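Local coordinates for fimbrial protein MyfA (Yersinia enterocolitica, PDB 5LND) that serves as the major pilus subunit of Myf fimbriae, a probable virulence factor, and assembles with copies of itself into a large, protease-resistant homopolymer, at residues Val4-Ser15 against Lys122-Glu132; Gln50-Leu61 against Lys95-Gly103. All blocks are in the same frame, centred on the assembly; numbering follows the deposited sequence.

Contact 1: Val4-Ser15 against Lys122-Glu132; sequences VEFKATENEIVS and KDISATKTVKE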
loop_
_atom_site.group_PDB
_atom_site.type_symbol
_atom_site.label_atom_id
_atom_site.label_comp_id
_atom_site.label_asym_id
_atom_site.label_seq_id
_atom_site.Cartn_x
_atom_site.Cartn_y
_atom_site.Cartn_z
ATOM N N VAL B 4 0.212 18.458 23.459
ATOM C CA VAL B 4 0.574 18.130 22.081
ATOM C C VAL B 4 -0.616 18.444 21.187
ATOM O O VAL B 4 -1.755 18.261 21.596
ATOM C CB VAL B 4 0.928 16.636 21.936
ATOM C CG1 VAL B 4 1.373 16.315 20.525
ATOM C CG2 VAL B 4 2.009 16.257 22.911
ATOM N N GLU B 5 -0.375 18.953 19.985
ATOM C CA GLU B 5 -1.442 18.982 18.990
ATOM C C GLU B 5 -0.960 18.420 17.673
ATOM O O GLU B 5 0.095 18.794 17.185
ATOM C CB GLU B 5 -2.016 20.381 18.776
ATOM C CG GLU B 5 -3.031 20.459 17.610
ATOM C CD GLU B 5 -4.378 19.754 17.877
ATOM O OE1 GLU B 5 -4.405 18.544 18.203
ATOM O OE2 GLU B 5 -5.430 20.416 17.729
ATOM N N PHE B 6 -1.753 17.523 17.103
ATOM C CA PHE B 6 -1.411 16.867 15.853
ATOM C C PHE B 6 -2.636 16.820 14.941
ATOM O O PHE B 6 -3.643 16.192 15.270
ATOM C CB PHE B 6 -0.911 15.457 16.145
ATOM C CG PHE B 6 -0.415 14.728 14.937
ATOM C CD1 PHE B 6 0.735 15.141 14.293
ATOM C CD2 PHE B 6 -1.086 13.619 14.459
ATOM C CE1 PHE B 6 1.207 14.471 13.186
ATOM C CE2 PHE B 6 -0.616 12.938 13.357
ATOM C CZ PHE B 6 0.533 13.368 12.721
ATOM N N LYS B 7 -2.547 17.494 13.800
ATOM C CA LYS B 7 -3.675 17.622 12.896
ATOM C C LYS B 7 -3.213 17.421 11.475
ATOM O O LYS B 7 -2.059 17.682 11.156
ATOM C CB LYS B 7 -4.296 19.012 13.008
ATOM C CG LYS B 7 -4.851 19.342 14.370
ATOM C CD LYS B 7 -5.758 20.560 14.322
ATOM C CE LYS B 7 -5.040 21.762 13.744
ATOM N NZ LYS B 7 -5.805 23.021 13.976
ATOM N N ALA B 8 -4.117 16.957 10.622
ATOM C CA ALA B 8 -3.839 16.924 9.198
ATOM C C ALA B 8 -3.823 18.370 8.732
ATOM O O ALA B 8 -4.524 19.212 9.293
ATOM C CB ALA B 8 -4.896 16.121 8.457
ATOM N N THR B 9 -3.022 18.670 7.718
ATOM C CA THR B 9 -2.950 20.034 7.218
ATOM C C THR B 9 -4.141 20.369 6.328
ATOM O O THR B 9 -4.961 19.503 6.030
ATOM C CB THR B 9 -1.677 20.278 6.450
ATOM O OG1 THR B 9 -1.549 19.281 5.436
ATOM C CG2 THR B 9 -0.468 20.240 7.377
ATOM N N GLU B 10 -4.227 21.628 5.905
ATOM C CA GLU B 10 -5.387 22.123 5.159
ATOM C C GLU B 10 -5.278 21.912 3.657
ATOM O O GLU B 10 -6.288 21.879 2.960
ATOM C CB GLU B 10 -5.634 23.606 5.452
ATOM C CG GLU B 10 -6.363 23.873 6.770
ATOM C CD GLU B 10 -6.501 25.358 7.066
ATOM O OE1 GLU B 10 -6.073 26.169 6.219
ATOM O OE2 GLU B 10 -7.034 25.712 8.141
ATOM N N ASN B 11 -4.055 21.766 3.162
ATOM C CA ASN B 11 -3.845 21.628 1.724
ATOM C C ASN B 11 -4.505 20.393 1.107
ATOM O O ASN B 11 -4.590 19.331 1.718
ATOM C CB ASN B 11 -2.358 21.722 1.364
ATOM C CG ASN B 11 -1.507 20.758 2.146
ATOM O OD1 ASN B 11 -1.436 20.833 3.370
ATOM N ND2 ASN B 11 -0.838 19.856 1.442
ATOM N N GLU B 12 -4.997 20.558 -0.109
ATOM C CA GLU B 12 -5.750 19.504 -0.760
ATOM C C GLU B 12 -4.799 18.576 -1.490
ATOM O O GLU B 12 -3.925 19.027 -2.220
ATOM C CB GLU B 12 -6.732 20.141 -1.733
ATOM C CG GLU B 12 -7.606 19.186 -2.510
ATOM C CD GLU B 12 -8.605 19.924 -3.383
ATOM O OE1 GLU B 12 -8.473 19.856 -4.623
ATOM O OE2 GLU B 12 -9.512 20.580 -2.829
ATOM N N ILE B 13 -4.954 17.277 -1.288
ATOM C CA ILE B 13 -4.130 16.337 -2.020
ATOM C C ILE B 13 -4.985 15.483 -2.955
ATOM O O ILE B 13 -6.056 14.995 -2.576
ATOM C CB ILE B 13 -3.285 15.468 -1.080
ATOM C CG1 ILE B 13 -2.562 16.337 -0.049
ATOM C CG2 ILE B 13 -2.271 14.682 -1.867
ATOM C CD1 ILE B 13 -1.622 15.572 0.853
ATOM N N VAL B 14 -4.502 15.327 -4.184
ATOM C CA VAL B 14 -5.178 14.556 -5.218
ATOM C C VAL B 14 -4.237 13.424 -5.562
ATOM O O VAL B 14 -3.020 13.610 -5.523
ATOM C CB VAL B 14 -5.407 15.424 -6.468
ATOM C CG1 VAL B 14 -5.957 14.607 -7.624
ATOM C CG2 VAL B 14 -6.344 16.561 -6.140
ATOM N N SER B 15 -4.789 12.252 -5.860
ATOM C CA SER B 15 -3.990 11.105 -6.289
ATOM C C SER B 15 -3.096 11.431 -7.479
ATOM O O SER B 15 -3.405 12.321 -8.270
ATOM C CB SER B 15 -4.892 9.939 -6.654
ATOM O OG SER B 15 -5.849 10.333 -7.609
ATOM N N LYS B 122 2.372 10.804 25.303
ATOM C CA LYS B 122 0.987 10.901 24.868
ATOM C C LYS B 122 0.861 10.378 23.445
ATOM O O LYS B 122 1.683 10.712 22.592
ATOM C CB LYS B 122 0.536 12.361 24.917
ATOM C CG LYS B 122 -0.906 12.590 24.488
ATOM C CD LYS B 122 -1.333 14.049 24.639
ATOM C CE LYS B 122 -2.785 14.164 25.070
ATOM N NZ LYS B 122 -3.678 13.255 24.309
ATOM N N ASP B 123 -0.164 9.572 23.190
ATOM C CA ASP B 123 -0.442 9.107 21.838
ATOM C C ASP B 123 -1.016 10.198 20.942
ATOM O O ASP B 123 -1.870 10.980 21.361
ATOM C CB ASP B 123 -1.471 7.987 21.861
ATOM C CG ASP B 123 -0.912 6.678 22.320
ATOM O OD1 ASP B 123 0.307 6.440 22.202
ATOM O OD2 ASP B 123 -1.737 5.873 22.781
ATOM N N ILE B 124 -0.585 10.207 19.689
ATOM C CA ILE B 124 -1.184 11.082 18.698
ATOM C C ILE B 124 -1.810 10.242 17.592
ATOM O O ILE B 124 -1.432 9.087 17.393
ATOM C CB ILE B 124 -0.158 12.059 18.106
ATOM C CG1 ILE B 124 1.081 11.313 17.622
ATOM C CG2 ILE B 124 0.220 13.119 19.125
ATOM C CD1 ILE B 124 2.045 12.188 16.888
ATOM N N SER B 125 -2.774 10.824 16.886
ATOM C CA SER B 125 -3.476 10.133 15.809
ATOM C C SER B 125 -4.167 11.172 14.921
ATOM O O SER B 125 -4.830 12.092 15.418
ATOM C CB SER B 125 -4.484 9.124 16.386
ATOM O OG SER B 125 -5.098 8.339 15.382
ATOM N N ALA B 126 -3.976 11.051 13.611
ATOM C CA ALA B 126 -4.647 11.931 12.655
ATOM C C ALA B 126 -4.781 11.247 11.295
ATOM O O ALA B 126 -4.016 10.339 10.968
ATOM C CB ALA B 126 -3.909 13.255 12.514
ATOM N N THR B 127 -5.758 11.678 10.505
ATOM C CA THR B 127 -5.941 11.117 9.174
ATOM C C THR B 127 -5.958 12.228 8.140
ATOM O O THR B 127 -6.537 13.279 8.372
ATOM C CB THR B 127 -7.234 10.274 9.065
ATOM O OG1 THR B 127 -8.370 11.126 9.213
ATOM C CG2 THR B 127 -7.280 9.195 10.128
ATOM N N LYS B 128 -5.292 11.997 7.014
ATOM C CA LYS B 128 -5.252 12.967 5.931
ATOM C C LYS B 128 -5.902 12.338 4.705
ATOM O O LYS B 128 -5.704 11.156 4.419
ATOM C CB LYS B 128 -3.805 13.362 5.638
ATOM C CG LYS B 128 -3.603 14.277 4.450
ATOM C CD LYS B 128 -4.145 15.656 4.730
ATOM C CE LYS B 128 -3.864 16.570 3.569
ATOM N NZ LYS B 128 -4.553 17.854 3.761
ATOM N N THR B 129 -6.704 13.116 3.995
ATOM C CA THR B 129 -7.418 12.593 2.841
ATOM C C THR B 129 -6.580 12.774 1.592
ATOM O O THR B 129 -5.980 13.824 1.394
ATOM C CB THR B 129 -8.762 13.311 2.664
ATOM O OG1 THR B 129 -9.549 13.136 3.845
ATOM C CG2 THR B 129 -9.522 12.769 1.463
ATOM N N VAL B 130 -6.516 11.741 0.764
ATOM C CA VAL B 130 -6.015 11.904 -0.591
ATOM C C VAL B 130 -7.197 11.687 -1.522
ATOM O O VAL B 130 -7.803 10.617 -1.531
ATOM C CB VAL B 130 -4.878 10.928 -0.925
ATOM C CG1 VAL B 130 -4.596 10.952 -2.408
ATOM C CG2 VAL B 130 -3.626 11.295 -0.159
ATOM N N LYS B 131 -7.539 12.717 -2.285
ATOM C CA LYS B 131 -8.689 12.654 -3.175
ATOM C C LYS B 131 -8.363 11.932 -4.473
ATOM O O LYS B 131 -7.221 11.936 -4.927
ATOM C CB LYS B 131 -9.181 14.060 -3.491
ATOM C CG LYS B 131 -9.561 14.884 -2.272
ATOM C CD LYS B 131 -10.791 14.352 -1.550
ATOM C CE LYS B 131 -11.323 15.374 -0.546
ATOM N NZ LYS B 131 -11.587 16.696 -1.190
ATOM N N GLU B 132 -9.369 11.293 -5.058
ATOM C CA GLU B 132 -9.199 10.713 -6.379
ATOM C C GLU B 132 -9.269 11.815 -7.429
ATOM O O GLU B 132 -9.957 12.826 -7.258
ATOM C CB GLU B 132 -10.261 9.650 -6.640
ATOM C CG GLU B 132 -9.946 8.726 -7.797
ATOM C CD GLU B 132 -8.465 8.493 -7.972
ATOM O OE1 GLU B 132 -7.907 9.006 -8.964
ATOM O OE2 GLU B 132 -7.862 7.799 -7.129
ATOM O OXT GLU B 132 -8.629 11.724 -8.475
HETATM O O HOH W 1 -6.898 16.410 0.744
#

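Contact 2: Gln50-Leu61 against Lys95-Gly103; sequences QMVSADGTRVDL and KAGEYQFTG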
loop_
_atom_site.group_PDB
_atom_site.type_symbol
_atom_site.label_atom_id
_atom_site.label_comp_id
_atom_site.label_asym_id
_atom_site.label_seq_id
_atom_site.Cartn_x
_atom_site.Cartn_y
_atom_site.Cartn_z
ATOM N N GLN B 50 5.220 5.780 8.420
ATOM C CA GLN B 50 4.256 5.893 7.325
ATOM C C GLN B 50 2.865 6.328 7.760
ATOM O O GLN B 50 2.453 6.064 8.878
ATOM C CB GLN B 50 4.136 4.564 6.579
ATOM C CG GLN B 50 5.281 4.266 5.639
ATOM C CD GLN B 50 6.421 3.570 6.328
ATOM O OE1 GLN B 50 6.210 2.664 7.127
ATOM N NE2 GLN B 50 7.644 3.992 6.025
ATOM N N MET B 51 2.146 6.995 6.862
ATOM C CA MET B 51 0.701 7.119 6.999
ATOM C C MET B 51 0.067 5.966 6.211
ATOM O O MET B 51 0.582 5.568 5.167
ATOM C CB MET B 51 0.214 8.507 6.561
ATOM C CG MET B 51 0.251 8.771 5.078
ATOM S SD MET B 51 -0.248 10.440 4.577
ATOM C CE MET B 51 -1.540 10.802 5.721
ATOM N N VAL B 52 -1.016 5.399 6.733
ATOM C CA VAL B 52 -1.573 4.161 6.191
ATOM C C VAL B 52 -3.081 4.270 5.942
ATOM O O VAL B 52 -3.837 4.643 6.843
ATOM C CB VAL B 52 -1.291 2.983 7.147
ATOM C CG1 VAL B 52 -1.793 1.676 6.574
ATOM C CG2 VAL B 52 0.177 2.871 7.416
ATOM N N SER B 53 -3.523 3.942 4.726
ATOM C CA SER B 53 -4.947 4.029 4.383
ATOM C C SER B 53 -5.730 2.763 4.741
ATOM O O SER B 53 -5.162 1.765 5.161
ATOM C CB SER B 53 -5.142 4.358 2.909
ATOM O OG SER B 53 -4.746 3.284 2.095
ATOM N N ALA B 54 -7.047 2.807 4.565
ATOM C CA ALA B 54 -7.910 1.708 4.991
ATOM C C ALA B 54 -7.562 0.363 4.388
ATOM O O ALA B 54 -7.731 -0.649 5.058
ATOM C CB ALA B 54 -9.362 2.026 4.737
ATOM N N ASP B 55 -7.124 0.343 3.129
ATOM C CA ASP B 55 -6.768 -0.915 2.470
ATOM C C ASP B 55 -5.317 -1.296 2.710
ATOM O O ASP B 55 -4.852 -2.328 2.236
ATOM C CB ASP B 55 -7.103 -0.906 0.970
ATOM C CG ASP B 55 -6.453 0.237 0.222
ATOM O OD1 ASP B 55 -5.575 0.900 0.793
ATOM O OD2 ASP B 55 -6.807 0.464 -0.955
ATOM N N GLY B 56 -4.602 -0.453 3.442
ATOM C CA GLY B 56 -3.241 -0.768 3.827
ATOM C C GLY B 56 -2.125 -0.097 3.049
ATOM O O GLY B 56 -0.959 -0.304 3.354
ATOM N N THR B 57 -2.469 0.693 2.042
ATOM C CA THR B 57 -1.458 1.381 1.247
ATOM C C THR B 57 -0.673 2.337 2.135
ATOM O O THR B 57 -1.263 3.077 2.917
ATOM C CB THR B 57 -2.088 2.184 0.088
ATOM O OG1 THR B 57 -2.978 1.345 -0.654
ATOM C CG2 THR B 57 -1.021 2.699 -0.854
ATOM N N ARG B 58 0.649 2.340 1.999
ATOM C CA ARG B 58 1.512 3.143 2.861
ATOM C C ARG B 58 2.158 4.290 2.090
ATOM O O ARG B 58 2.459 4.156 0.903
ATOM C CB ARG B 58 2.594 2.253 3.477
ATOM C CG ARG B 58 2.049 0.955 4.057
ATOM C CD ARG B 58 3.150 0.010 4.514
ATOM N NE ARG B 58 3.916 0.566 5.619
ATOM C CZ ARG B 58 3.496 0.611 6.883
ATOM N NH1 ARG B 58 2.303 0.136 7.225
ATOM N NH2 ARG B 58 4.274 1.146 7.812
ATOM N N VAL B 59 2.351 5.422 2.763
ATOM C CA VAL B 59 3.101 6.548 2.204
ATOM C C VAL B 59 4.097 7.070 3.230
ATOM O O VAL B 59 3.711 7.401 4.345
ATOM C CB VAL B 59 2.173 7.697 1.782
ATOM C CG1 VAL B 59 2.977 8.829 1.151
ATOM C CG2 VAL B 59 1.132 7.192 0.816
ATOM N N ASP B 60 5.370 7.145 2.855
ATOM C CA ASP B 60 6.401 7.622 3.769
ATOM C C ASP B 60 6.153 9.053 4.215
ATOM O O ASP B 60 5.638 9.865 3.448
ATOM C CB ASP B 60 7.776 7.529 3.113
ATOM C CG ASP B 60 8.186 6.107 2.837
ATOM O OD1 ASP B 60 7.678 5.207 3.531
ATOM O OD2 ASP B 60 9.012 5.888 1.926
ATOM N N LEU B 61 6.514 9.350 5.461
ATOM C CA LEU B 61 6.431 10.707 5.989
ATOM C C LEU B 61 7.831 11.274 6.171
ATOM O O LEU B 61 8.771 10.531 6.443
ATOM C CB LEU B 61 5.676 10.718 7.309
ATOM C CG LEU B 61 4.206 10.363 7.193
ATOM C CD1 LEU B 61 3.567 10.424 8.572
ATOM C CD2 LEU B 61 3.516 11.295 6.218
ATOM N N LYS B 95 -2.005 7.188 -4.113
ATOM C CA LYS B 95 -3.353 6.806 -4.460
ATOM C C LYS B 95 -4.334 7.448 -3.500
ATOM O O LYS B 95 -3.958 7.869 -2.413
ATOM C CB LYS B 95 -3.482 5.293 -4.396
ATOM C CG LYS B 95 -2.505 4.579 -5.292
ATOM C CD LYS B 95 -2.954 3.158 -5.593
ATOM C CE LYS B 95 -2.468 2.708 -6.966
ATOM N NZ LYS B 95 -1.953 1.304 -6.989
ATOM N N ALA B 96 -5.595 7.518 -3.908
ATOM C CA ALA B 96 -6.637 8.086 -3.068
ATOM C C ALA B 96 -6.815 7.248 -1.811
ATOM O O ALA B 96 -6.568 6.045 -1.823
ATOM C CB ALA B 96 -7.949 8.182 -3.836
ATOM N N GLY B 97 -7.235 7.886 -0.725
ATOM C CA GLY B 97 -7.505 7.170 0.507
ATOM C C GLY B 97 -7.549 8.054 1.732
ATOM O O GLY B 97 -7.224 9.237 1.673
ATOM N N GLU B 98 -7.970 7.478 2.850
ATOM C CA GLU B 98 -7.911 8.176 4.118
ATOM C C GLU B 98 -6.726 7.608 4.867
ATOM O O GLU B 98 -6.786 6.493 5.381
ATOM C CB GLU B 98 -9.203 7.955 4.900
ATOM C CG GLU B 98 -10.454 8.384 4.146
ATOM C CD GLU B 98 -10.469 9.868 3.877
ATOM O OE1 GLU B 98 -10.068 10.632 4.775
ATOM O OE2 GLU B 98 -10.870 10.273 2.767
ATOM N N TYR B 99 -5.635 8.359 4.914
ATOM C CA TYR B 99 -4.407 7.814 5.461
ATOM C C TYR B 99 -4.167 8.246 6.888
ATOM O O TYR B 99 -4.081 9.434 7.181
ATOM C CB TYR B 99 -3.224 8.240 4.624
ATOM C CG TYR B 99 -3.157 7.696 3.230
ATOM C CD1 TYR B 99 -2.396 6.575 2.950
ATOM C CD2 TYR B 99 -3.800 8.338 2.181
ATOM C CE1 TYR B 99 -2.293 6.089 1.675
ATOM C CE2 TYR B 99 -3.705 7.855 0.895
ATOM C CZ TYR B 99 -2.954 6.729 0.656
ATOM O OH TYR B 99 -2.844 6.237 -0.617
ATOM N N GLN B 100 -4.023 7.265 7.765
ATOM C CA GLN B 100 -3.875 7.536 9.181
ATOM C C GLN B 100 -2.444 7.372 9.656
ATOM O O GLN B 100 -1.763 6.415 9.308
ATOM C CB GLN B 100 -4.777 6.601 9.977
ATOM C CG GLN B 100 -4.863 6.939 11.442
ATOM C CD GLN B 100 -5.619 5.894 12.237
ATOM O OE1 GLN B 100 -5.510 4.695 11.977
ATOM N NE2 GLN B 100 -6.382 6.346 13.226
ATOM N N PHE B 101 -1.987 8.322 10.452
ATOM C CA PHE B 101 -0.759 8.133 11.188
ATOM C C PHE B 101 -1.088 8.057 12.670
ATOM O O PHE B 101 -1.860 8.859 13.196
ATOM C CB PHE B 101 0.235 9.253 10.909
ATOM C CG PHE B 101 1.507 9.120 11.681
ATOM C CD1 PHE B 101 2.550 8.347 11.193
ATOM C CD2 PHE B 101 1.656 9.752 12.912
ATOM C CE1 PHE B 101 3.724 8.220 11.912
ATOM C CE2 PHE B 101 2.823 9.631 13.637
ATOM C CZ PHE B 101 3.858 8.863 13.140
ATOM N N THR B 102 -0.505 7.062 13.326
ATOM C CA THR B 102 -0.572 6.931 14.763
ATOM C C THR B 102 0.848 6.963 15.292
ATOM O O THR B 102 1.782 6.467 14.651
ATOM C CB THR B 102 -1.266 5.621 15.179
ATOM O OG1 THR B 102 -0.625 4.498 14.557
ATOM C CG2 THR B 102 -2.717 5.651 14.769
ATOM N N GLY B 103 1.014 7.571 16.457
ATOM C CA GLY B 103 2.319 7.643 17.073
ATOM C C GLY B 103 2.247 8.086 18.515
ATOM O O GLY B 103 1.182 8.460 19.005
HETATM O O HOH W 2 -5.695 3.554 -0.485
HETATM O O HOH W 3 -8.535 4.243 2.790
#

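Contact 1: Val4-Ser15 against Lys122-Glu132
From Val4 facing Lys122 to Ala8 facing Lys128, strands 4-8 and 122-130 run nearly parallel, at 15°. Their axes come no nearer than 5.9 Å. In this part side chains fill the gap, without a ladder of backbone bonds. CD1 of Ile124 sits over one face of the Phe6 ring, 4.1 Å from its centroid, in a CH-pi contact. The chi1 of Phe6 (-175°), with CG anti to the backbone N, turns the ring face to Ile124. CB of Ala126 touches the ring at CD2 and CE2, and Phe25 stacks on Phe6. CG1 of Val4 meets CG2 of Ile124.

Farther on, Lys128 reaches across. Its chain bends at chi2 (69°), and NZ donates to two backbone carbonyls of the loop. The bond from NZ to Asn11 O is short, 2.5 Å, and lies in the carbonyl plane. The one from NZ to Thr9 O is 2.8 Å and comes from above the plane of the Thr9 carbonyl. CD1 of Ile13 packs on CE of the same lysine. A water joins Ile13 N to Thr129 O.

Near the C terminus the backbones finally meet, at a single bridge between Val14 and Lys131. Lys131 N gives a 2.7 Å bond to Ile13 O, and Ser15 N gives one to Lys131 O. Ser15 OG donates to Glu132 OE1 at 2.8 Å, from above the carboxylate plane.

The pairing is consistent with strand 118-130 being the donor strand of this self-complemented Ig-like subunit. Apolar packing closes the strands at one end. At the other, the Lys128 ammonium takes up the Thr9 and Asn11 carbonyls, and backbone bonds hold Ile13 O and Ser15 N.

Contact 2: Gln50-Leu61 against Lys95-Gly103
Val52 and Gln100 form an antiparallel hydrogen-bonded pair in the Ig-like beta sandwich, where strand 37-52 borders strand 97-108. Val52 N donates to Gln100 O at 2.9 Å, and Gln100 N donates to Val52 O at 2.8 Å. This is the single bridge between the two segments; beyond it the chain enters a turn at Ser53. This type I beta turn, Ser53 to Gly56, then leads into strand 58-60, which pairs back with Met51.

The tight part surrounds Tyr99. CB of Ser53 lies over one face of its ring, 3.7 Å from the centroid and offset toward the rim. Thr57 O comes to the ring edge, and CG2 of Val59 touches CE1. Met51 CG stands between its own backbone N and carbonyl carbon (chi1 72°). From there the chain crosses Tyr99 at about a right angle, with CE 3.3 Å from Tyr99 CB and the sulfur in an oblique Met-aromatic contact with the ring. Two residues beyond Tyr99, CD1 of Phe101 meets CD1 of Leu61 at 3.5 Å. Phe25 and Leu88 also cover this inner side.

The turn side is looser and wet. Ala54 is exposed, and water links its N to Glu98 N. A second water lies between Ser53 OG and Ala96 O. Here the second subunit comes close: Lys95 NZ makes a salt bridge to its Asp77. Tyr99 itself is buried. Its OH donates to Lys95 O; the bond is 2.7 Å long, and the hydroxyl lies above the carbonyl plane.

Following the chain from the N terminus, residues 4-15 come first, but their partner, 122-132, comes last. Contact 1 therefore closes a loop over nearly the whole chain. Contact 2 lies inside that loop and closes a shorter one, from 50-61 to 95-103. The two contacts meet where strands 97-108 and 118-130 pair antiparallel: Ile124 N lies 2.6 Å from Gly103 O, and Thr129 OG1 lies 2.7 Å from Glu98 OE1. Strand 97-108 thus has strand 37-52 on one flank and strand 118-130 on the other. Contact 1 carries the connection on to strand 3-8, which pairs with 22-30. Phe25 of that strand touches side chains of both contacts.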